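Long-range contact in peptidoglycan hydrolase FlgJ (Sphingomonas sp. A1, PDB 3VWO), which probably hydrolyses the periplasmic peptidoglycan layer as a flagellum-specific muramidase so that the rod can be assembled, the present chain being its glycoside hydrolase family 73 domain: residues I41-G46 / K64-R69. Numbering follows the deposited sequence.
Sequences IRNKDG and KVVEAR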
loop_
_atom_site.group_PDB
_atom_site.type_symbol
_atom_site.label_atom_id
_atom_site.label_comp_id
_atom_site.label_asym_id
_atom_site.label_seq_id
_atom_site.Cartn_x
_atom_site.Cartn_y
_atom_site.Cartn_z
ATOM N N ILE A 41 7.730 6.508 4.010
ATOM C CA ILE A 41 7.899 7.199 5.282
ATOM C C ILE A 41 9.145 6.677 5.985
ATOM O O ILE A 41 9.398 5.472 6.019
ATOM C CB ILE A 41 6.645 7.031 6.171
ATOM C CG1 ILE A 41 5.500 7.889 5.627
ATOM C CG2 ILE A 41 6.939 7.392 7.612
ATOM C CD1 ILE A 41 4.165 7.616 6.291
ATOM N N ARG A 42 9.946 7.595 6.510
ATOM C CA ARG A 42 11.155 7.222 7.219
ATOM C C ARG A 42 11.169 7.853 8.600
ATOM O O ARG A 42 10.546 8.893 8.819
ATOM C CB ARG A 42 12.394 7.658 6.431
ATOM C CG ARG A 42 12.594 6.870 5.142
ATOM C CD ARG A 42 13.830 7.320 4.387
ATOM N NE ARG A 42 13.938 6.627 3.107
ATOM C CZ ARG A 42 14.638 5.515 2.916
ATOM N NH1 ARG A 42 14.671 4.952 1.716
ATOM N NH2 ARG A 42 15.309 4.969 3.924
ATOM N N ASN A 43 11.868 7.209 9.528
ATOM C CA ASN A 43 12.101 7.781 10.851
ATOM C C ASN A 43 12.835 9.119 10.781
ATOM O O ASN A 43 13.209 9.592 9.702
ATOM C CB ASN A 43 12.895 6.812 11.735
ATOM C CG ASN A 43 12.084 5.599 12.153
ATOM O OD1 ASN A 43 12.083 4.571 11.472
ATOM N ND2 ASN A 43 11.397 5.710 13.286
ATOM N N LYS A 44 13.042 9.720 11.945
ATOM C CA LYS A 44 13.684 11.025 12.026
ATOM C C LYS A 44 15.125 10.907 11.539
ATOM O O LYS A 44 15.661 11.827 10.920
ATOM C CB LYS A 44 13.631 11.554 13.463
ATOM C CG LYS A 44 12.355 11.177 14.228
ATOM C CD LYS A 44 11.085 11.616 13.503
ATOM C CE LYS A 44 10.106 10.454 13.346
ATOM N NZ LYS A 44 8.979 10.488 14.323
ATOM N N ASP A 45 15.730 9.751 11.801
ATOM C CA ASP A 45 17.106 9.473 11.403
ATOM C C ASP A 45 17.231 9.168 9.909
ATOM O O ASP A 45 18.336 9.120 9.372
ATOM C CB ASP A 45 17.668 8.300 12.217
ATOM C CG ASP A 45 16.644 7.706 13.173
ATOM O OD1 ASP A 45 15.895 8.484 13.800
ATOM O OD2 ASP A 45 16.586 6.461 13.297
ATOM N N GLY A 46 16.100 8.961 9.237
ATOM C CA GLY A 46 16.118 8.552 7.842
ATOM C C GLY A 46 15.967 7.044 7.705
ATOM O O GLY A 46 16.026 6.490 6.608
ATOM N N LYS A 64 6.303 0.144 17.118
ATOM C CA LYS A 64 6.985 1.291 16.548
ATOM C C LYS A 64 6.057 2.187 15.746
ATOM O O LYS A 64 5.151 1.711 15.064
ATOM C CB LYS A 64 8.174 0.825 15.716
ATOM C CG LYS A 64 9.387 0.529 16.580
ATOM C CD LYS A 64 10.487 -0.156 15.810
ATOM C CE LYS A 64 10.277 -1.648 15.809
ATOM N NZ LYS A 64 11.541 -2.369 15.480
ATOM N N VAL A 65 6.283 3.492 15.861
ATOM C CA VAL A 65 5.509 4.477 15.128
ATOM C C VAL A 65 6.429 5.560 14.605
ATOM O O VAL A 65 7.548 5.727 15.087
ATOM C CB VAL A 65 4.434 5.144 16.009
ATOM C CG1 VAL A 65 3.360 4.150 16.387
ATOM C CG2 VAL A 65 5.064 5.748 17.259
ATOM N N VAL A 66 5.948 6.288 13.606
ATOM C CA VAL A 66 6.650 7.454 13.089
ATOM C C VAL A 66 5.611 8.535 12.847
ATOM O O VAL A 66 4.596 8.290 12.203
ATOM C CB VAL A 66 7.377 7.143 11.762
ATOM C CG1 VAL A 66 8.011 8.402 11.194
ATOM C CG2 VAL A 66 8.430 6.068 11.959
ATOM N N GLU A 67 5.838 9.723 13.390
ATOM C CA GLU A 67 4.988 10.854 13.052
ATOM C C GLU A 67 5.393 11.328 11.667
ATOM O O GLU A 67 6.572 11.550 11.404
ATOM C CB GLU A 67 5.158 11.997 14.058
ATOM C CG GLU A 67 4.207 11.946 15.241
ATOM C CD GLU A 67 4.053 13.299 15.923
ATOM O OE1 GLU A 67 4.996 14.114 15.848
ATOM O OE2 GLU A 67 2.984 13.548 16.522
ATOM N N ALA A 68 4.423 11.472 10.775
ATOM C CA ALA A 68 4.724 11.897 9.417
ATOM C C ALA A 68 3.633 12.793 8.857
ATOM O O ALA A 68 2.463 12.667 9.210
ATOM C CB ALA A 68 4.948 10.688 8.502
ATOM N N ARG A 69 4.043 13.713 7.994
ATOM C CA ARG A 69 3.125 14.584 7.290
ATOM C C ARG A 69 2.288 13.717 6.369
ATOM O O ARG A 69 2.799 12.769 5.775
ATOM C CB ARG A 69 3.929 15.599 6.472
ATOM C CG ARG A 69 3.167 16.281 5.360
ATOM C CD ARG A 69 4.114 17.080 4.464
ATOM N NE ARG A 69 3.411 17.670 3.326
ATOM C CZ ARG A 69 3.115 17.014 2.209
ATOM N NH1 ARG A 69 3.457 15.740 2.067
ATOM N NH2 ARG A 69 2.464 17.630 1.231
#
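Ile41 to Lys44 run at 99° to Val65 to Ala68, the opening of the first strand in the two-stranded antiparallel beta sheet of this glycoside hydrolase 73 domain, and come closest where the CA atoms of Asn43 and Val66 lie 5.9 Å apart. Val66 and Ala68, two apart on the strand, both turn toward the loop, and Ile41 meets them with two branches. Its CG2 sits 3.9 Å from CG1 of Val66, while CD1 reaches on to CB of Ala68 at the same distance. That reach follows from CG1 of Ile41 standing anti to the carbonyl carbon (chi1 -73°) with CD1 extended beyond it. Ile41 and Ala68 also both touch Phe85 of the partner strand 77-86, so a glycine in place of Ile41 would probably open a gap beside Ala68 and Phe85 and strip Val66 CG1 of a methyl neighbour. Val66 is the buried residue of an otherwise surface contact: its CG1 lies 3.5 Å from the carbonyl O of Arg42, and its side chain and that of Asn43 cross at about a right angle. From Asn43 to Gly46 the chain makes a type I beta turn, closed by the hydrogen bond from Gly46 N to Asn43 O, and Arg42 NH2 donates a hydrogen bond to Gly46 O at 3.2 Å. Glu67 OE2 forms a salt bridge with Arg84 NH1. The bent Lys44 chain slides past Val66, its CE 3.6 Å from Val66 CG1.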